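Local coordinates for putative pachytene checkpoint protein 2 (Caenorhabditis elegans, PDB 4XGU), which is an AAA+ ATPase of the PCH2 subfamily that binds and hydrolyses ATP and probably acts in chromosome recombination during meiosis, at residues B[233-243]-B[283-293]. Residues are numbered along the deposited sequence; the frame is centred on the assembly and turned at random.
Sequences FDQIDELAEDE and QIDRIRRRDNV
The helical segments 233-241 and 283-288, both begun earlier in the chain, run almost parallel (4°), axes 10.2 Å apart, with their closest CA approach at Phe233-Gln283. They illustrate how neighbouring helices pack in the alpha/beta core of an AAA+ ATPase domain: an apolar side on the central sheet, a charged side turned away from it. On the apolar side Phe233 fits as a knob among Gln283, Ile284, Arg286 and Ile287. Gln283 CB makes a CH-pi contact over one face of the Phe233 ring, 3.8 Å from its centroid, while Ile287 CD1 ends against Ile236 CG2 at 3.6 Å; Phe233 and Ile236 also rest on strand 206-212. On the charged side Arg286, bent at chi3 (68°), curls its guanidinium between two carboxylates. Arg286 NH2 meets Asp234 OD1 at 2.7 Å, well above the carboxylate plane, and Arg286 NH1 salt-bridges Asp237 OD2 at 2.6 Å; Arg286 NE bonds weakly to Gln283 OE1. A leucine in place of Arg286 would probably leave Asp234 and Asp237 without the cation they share. Near the C-terminal end of helix 233-241, Ala240 CB packs on Val293 CG2, and Asn292 ND2 donates to Ala240 O at 3.3 Å, the oxygen close to the amide plane.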
loop_
_atom_site.group_PDB
_atom_site.type_symbol
_atom_site.label_atom_id
_atom_site.label_comp_id
_atom_site.label_asym_id
_atom_site.label_seq_id
_atom_site.Cartn_x
_atom_site.Cartn_y
_atom_site.Cartn_z
ATOM N N PHE B 233 27.896 -12.247 7.927
ATOM C CA PHE B 233 28.148 -11.725 9.263
ATOM C C PHE B 233 28.607 -12.828 10.215
ATOM O O PHE B 233 29.313 -12.561 11.189
ATOM C CB PHE B 233 26.896 -11.028 9.800
ATOM C CG PHE B 233 26.750 -9.604 9.336
ATOM C CD1 PHE B 233 26.406 -9.312 8.027
ATOM C CD2 PHE B 233 26.958 -8.553 10.211
ATOM C CE1 PHE B 233 26.274 -8.000 7.603
ATOM C CE2 PHE B 233 26.829 -7.241 9.792
ATOM C CZ PHE B 233 26.487 -6.965 8.486
ATOM N N ASP B 234 28.215 -14.066 9.925
ATOM C CA ASP B 234 28.653 -15.213 10.716
ATOM C C ASP B 234 30.160 -15.420 10.590
ATOM O O ASP B 234 30.817 -15.866 11.531
ATOM C CB ASP B 234 27.911 -16.482 10.290
ATOM C CG ASP B 234 26.599 -16.667 11.030
ATOM O OD1 ASP B 234 26.576 -16.457 12.261
ATOM O OD2 ASP B 234 25.592 -17.019 10.380
ATOM N N GLN B 235 30.700 -15.094 9.420
ATOM C CA GLN B 235 32.139 -15.174 9.201
ATOM C C GLN B 235 32.860 -14.052 9.939
ATOM O O GLN B 235 33.939 -14.259 10.497
ATOM C CB GLN B 235 32.467 -15.118 7.709
ATOM C CG GLN B 235 33.955 -15.105 7.421
ATOM C CD GLN B 235 34.274 -15.385 5.970
ATOM O OE1 GLN B 235 33.439 -15.191 5.087
ATOM N NE2 GLN B 235 35.490 -15.857 5.717
ATOM N N ILE B 236 32.262 -12.864 9.936
ATOM C CA ILE B 236 32.799 -11.743 10.697
ATOM C C ILE B 236 32.826 -12.103 12.171
ATOM O O ILE B 236 33.765 -11.762 12.891
ATOM C CB ILE B 236 31.968 -10.459 10.520
ATOM C CG1 ILE B 236 31.554 -10.271 9.062
ATOM C CG2 ILE B 236 32.744 -9.250 11.029
ATOM C CD1 ILE B 236 30.782 -8.995 8.812
ATOM N N ASP B 237 31.783 -12.802 12.607
ATOM C CA ASP B 237 31.655 -13.210 13.997
ATOM C C ASP B 237 32.809 -14.120 14.403
ATOM O O ASP B 237 33.412 -13.921 15.456
ATOM C CB ASP B 237 30.316 -13.908 14.229
ATOM C CG ASP B 237 29.945 -13.988 15.696
ATOM O OD1 ASP B 237 30.755 -14.499 16.497
ATOM O OD2 ASP B 237 28.842 -13.526 16.054
ATOM N N GLU B 238 33.114 -15.109 13.566
ATOM C CA GLU B 238 34.234 -16.012 13.828
ATOM C C GLU B 238 35.541 -15.243 13.963
ATOM O O GLU B 238 36.356 -15.533 14.838
ATOM C CB GLU B 238 34.364 -17.058 12.720
ATOM C CG GLU B 238 33.558 -18.325 12.953
ATOM C CD GLU B 238 34.116 -19.507 12.185
ATOM O OE1 GLU B 238 35.118 -19.324 11.463
ATOM O OE2 GLU B 238 33.557 -20.620 12.307
ATOM N N LEU B 239 35.730 -14.258 13.091
ATOM C CA LEU B 239 36.914 -13.411 13.134
ATOM C C LEU B 239 36.900 -12.558 14.397
ATOM O O LEU B 239 37.950 -12.211 14.937
ATOM C CB LEU B 239 36.984 -12.530 11.888
ATOM C CG LEU B 239 38.360 -12.354 11.247
ATOM C CD1 LEU B 239 39.038 -13.701 11.073
ATOM C CD2 LEU B 239 38.225 -11.651 9.908
ATOM N N ALA B 240 35.699 -12.232 14.864
ATOM C CA ALA B 240 35.529 -11.450 16.083
ATOM C C ALA B 240 35.689 -12.327 17.319
ATOM O O ALA B 240 36.060 -11.843 18.388
ATOM C CB ALA B 240 34.174 -10.769 16.089
ATOM N N GLU B 241 35.397 -13.618 17.164
ATOM C CA GLU B 241 35.601 -14.596 18.232
ATOM C C GLU B 241 37.079 -14.671 18.590
ATOM O O GLU B 241 37.446 -14.958 19.730
ATOM C CB GLU B 241 35.081 -15.977 17.818
ATOM C CG GLU B 241 33.561 -16.085 17.768
ATOM C CD GLU B 241 33.082 -17.369 17.116
ATOM O OE1 GLU B 241 31.894 -17.437 16.733
ATOM O OE2 GLU B 241 33.893 -18.309 16.982
ATOM N N ASP B 242 37.923 -14.412 17.597
ATOM C CA ASP B 242 39.358 -14.320 17.804
ATOM C C ASP B 242 39.680 -13.073 18.618
ATOM O O ASP B 242 39.420 -11.952 18.182
ATOM C CB ASP B 242 40.091 -14.296 16.458
ATOM C CG ASP B 242 41.602 -14.314 16.609
ATOM O OD1 ASP B 242 42.094 -14.547 17.734
ATOM O OD2 ASP B 242 42.302 -14.100 15.595
ATOM N N GLU B 243 40.236 -13.270 19.810
ATOM C CA GLU B 243 40.635 -12.147 20.648
ATOM C C GLU B 243 42.049 -11.714 20.285
ATOM O O GLU B 243 42.707 -12.351 19.459
ATOM C CB GLU B 243 40.545 -12.509 22.133
ATOM C CG GLU B 243 41.626 -13.460 22.630
ATOM C CD GLU B 243 41.334 -14.921 22.323
ATOM O OE1 GLU B 243 41.854 -15.791 23.050
ATOM O OE2 GLU B 243 40.590 -15.204 21.359
ATOM N N GLN B 283 22.033 -8.563 12.632
ATOM C CA GLN B 283 23.421 -8.994 12.502
ATOM C C GLN B 283 24.380 -7.885 12.918
ATOM O O GLN B 283 25.466 -8.158 13.433
ATOM C CB GLN B 283 23.720 -9.439 11.071
ATOM C CG GLN B 283 23.094 -10.766 10.707
ATOM C CD GLN B 283 23.293 -11.803 11.787
ATOM O OE1 GLN B 283 24.421 -12.200 12.082
ATOM N NE2 GLN B 283 22.198 -12.240 12.395
ATOM N N ILE B 284 23.975 -6.638 12.694
ATOM C CA ILE B 284 24.744 -5.492 13.167
ATOM C C ILE B 284 24.794 -5.504 14.689
ATOM O O ILE B 284 25.851 -5.301 15.284
ATOM C CB ILE B 284 24.148 -4.155 12.679
ATOM C CG1 ILE B 284 24.451 -3.940 11.198
ATOM C CG2 ILE B 284 24.713 -2.997 13.476
ATOM C CD1 ILE B 284 23.901 -2.642 10.648
ATOM N N ASP B 285 23.649 -5.764 15.310
ATOM C CA ASP B 285 23.546 -5.788 16.765
ATOM C C ASP B 285 24.411 -6.868 17.407
ATOM O O ASP B 285 24.998 -6.650 18.468
ATOM C CB ASP B 285 22.091 -5.982 17.189
ATOM C CG ASP B 285 21.329 -4.675 17.263
ATOM O OD1 ASP B 285 21.586 -3.787 16.423
ATOM O OD2 ASP B 285 20.482 -4.534 18.171
ATOM N N ARG B 286 24.483 -8.031 16.767
ATOM C CA ARG B 286 25.289 -9.130 17.287
ATOM C C ARG B 286 26.763 -8.764 17.307
ATOM O O ARG B 286 27.480 -9.048 18.265
ATOM C CB ARG B 286 25.087 -10.394 16.451
ATOM C CG ARG B 286 26.115 -11.481 16.739
ATOM C CD ARG B 286 25.628 -12.847 16.294
ATOM N NE ARG B 286 25.529 -12.949 14.844
ATOM C CZ ARG B 286 26.180 -13.848 14.113
ATOM N NH1 ARG B 286 26.979 -14.730 14.700
ATOM N NH2 ARG B 286 26.029 -13.871 12.795
ATOM N N ILE B 287 27.198 -8.117 16.237
ATOM C CA ILE B 287 28.604 -7.821 16.021
ATOM C C ILE B 287 29.153 -6.752 16.977
ATOM O O ILE B 287 30.242 -6.911 17.537
ATOM C CB ILE B 287 28.821 -7.391 14.558
ATOM C CG1 ILE B 287 28.770 -8.620 13.649
ATOM C CG2 ILE B 287 30.128 -6.667 14.382
ATOM C CD1 ILE B 287 29.520 -8.448 12.352
ATOM N N ARG B 288 28.389 -5.681 17.176
ATOM C CA ARG B 288 28.833 -4.551 17.992
ATOM C C ARG B 288 29.012 -4.893 19.473
ATOM O O ARG B 288 29.667 -4.151 20.206
ATOM C CB ARG B 288 27.847 -3.388 17.854
ATOM C CG ARG B 288 26.392 -3.805 17.939
ATOM C CD ARG B 288 25.459 -2.609 17.911
ATOM N NE ARG B 288 25.351 -1.988 19.226
ATOM C CZ ARG B 288 24.597 -0.927 19.491
ATOM N NH1 ARG B 288 23.883 -0.362 18.528
ATOM N NH2 ARG B 288 24.557 -0.430 20.722
ATOM N N ARG B 289 28.436 -6.008 19.910
ATOM C CA ARG B 289 28.520 -6.408 21.313
ATOM C C ARG B 289 29.935 -6.783 21.727
ATOM O O ARG B 289 30.290 -6.694 22.902
ATOM C CB ARG B 289 27.578 -7.577 21.597
ATOM C CG ARG B 289 26.197 -7.142 22.029
ATOM C CD ARG B 289 25.269 -8.325 22.242
ATOM N NE ARG B 289 23.923 -8.012 21.771
ATOM C CZ ARG B 289 23.053 -7.258 22.433
ATOM N NH1 ARG B 289 23.379 -6.735 23.609
ATOM N NH2 ARG B 289 21.852 -7.022 21.920
ATOM N N ARG B 290 30.742 -7.202 20.760
ATOM C CA ARG B 290 32.120 -7.583 21.040
ATOM C C ARG B 290 32.975 -6.360 21.362
ATOM O O ARG B 290 32.735 -5.267 20.850
ATOM C CB ARG B 290 32.713 -8.339 19.854
ATOM C CG ARG B 290 31.802 -9.409 19.288
ATOM C CD ARG B 290 32.434 -10.782 19.410
ATOM N NE ARG B 290 31.521 -11.836 18.980
ATOM C CZ ARG B 290 31.742 -13.132 19.164
ATOM N NH1 ARG B 290 32.846 -13.537 19.774
ATOM N NH2 ARG B 290 30.855 -14.022 18.745
ATOM N N ASP B 291 33.975 -6.552 22.215
ATOM C CA ASP B 291 34.866 -5.468 22.604
ATOM C C ASP B 291 35.889 -5.152 21.519
ATOM O O ASP B 291 36.291 -4.001 21.347
ATOM C CB ASP B 291 35.586 -5.811 23.908
ATOM C CG ASP B 291 34.656 -5.828 25.103
ATOM O OD1 ASP B 291 33.542 -5.272 24.999
ATOM O OD2 ASP B 291 35.045 -6.387 26.149
ATOM N N ASN B 292 36.309 -6.178 20.786
ATOM C CA ASN B 292 37.364 -6.027 19.790
ATOM C C ASN B 292 36.828 -5.768 18.385
ATOM O O ASN B 292 37.452 -6.141 17.396
ATOM C CB ASN B 292 38.252 -7.271 19.774
ATOM C CG ASN B 292 37.521 -8.502 19.268
ATOM O OD1 ASN B 292 36.300 -8.606 19.388
ATOM N ND2 ASN B 292 38.267 -9.440 18.697
ATOM N N VAL B 293 35.667 -5.131 18.298
ATOM C CA VAL B 293 35.029 -4.894 17.010
ATOM C C VAL B 293 34.623 -3.433 16.870
ATOM O O VAL B 293 34.289 -2.783 17.854
ATOM C CB VAL B 293 33.794 -5.798 16.834
ATOM C CG1 VAL B 293 33.074 -5.480 15.546
ATOM C CG2 VAL B 293 34.201 -7.258 16.856
#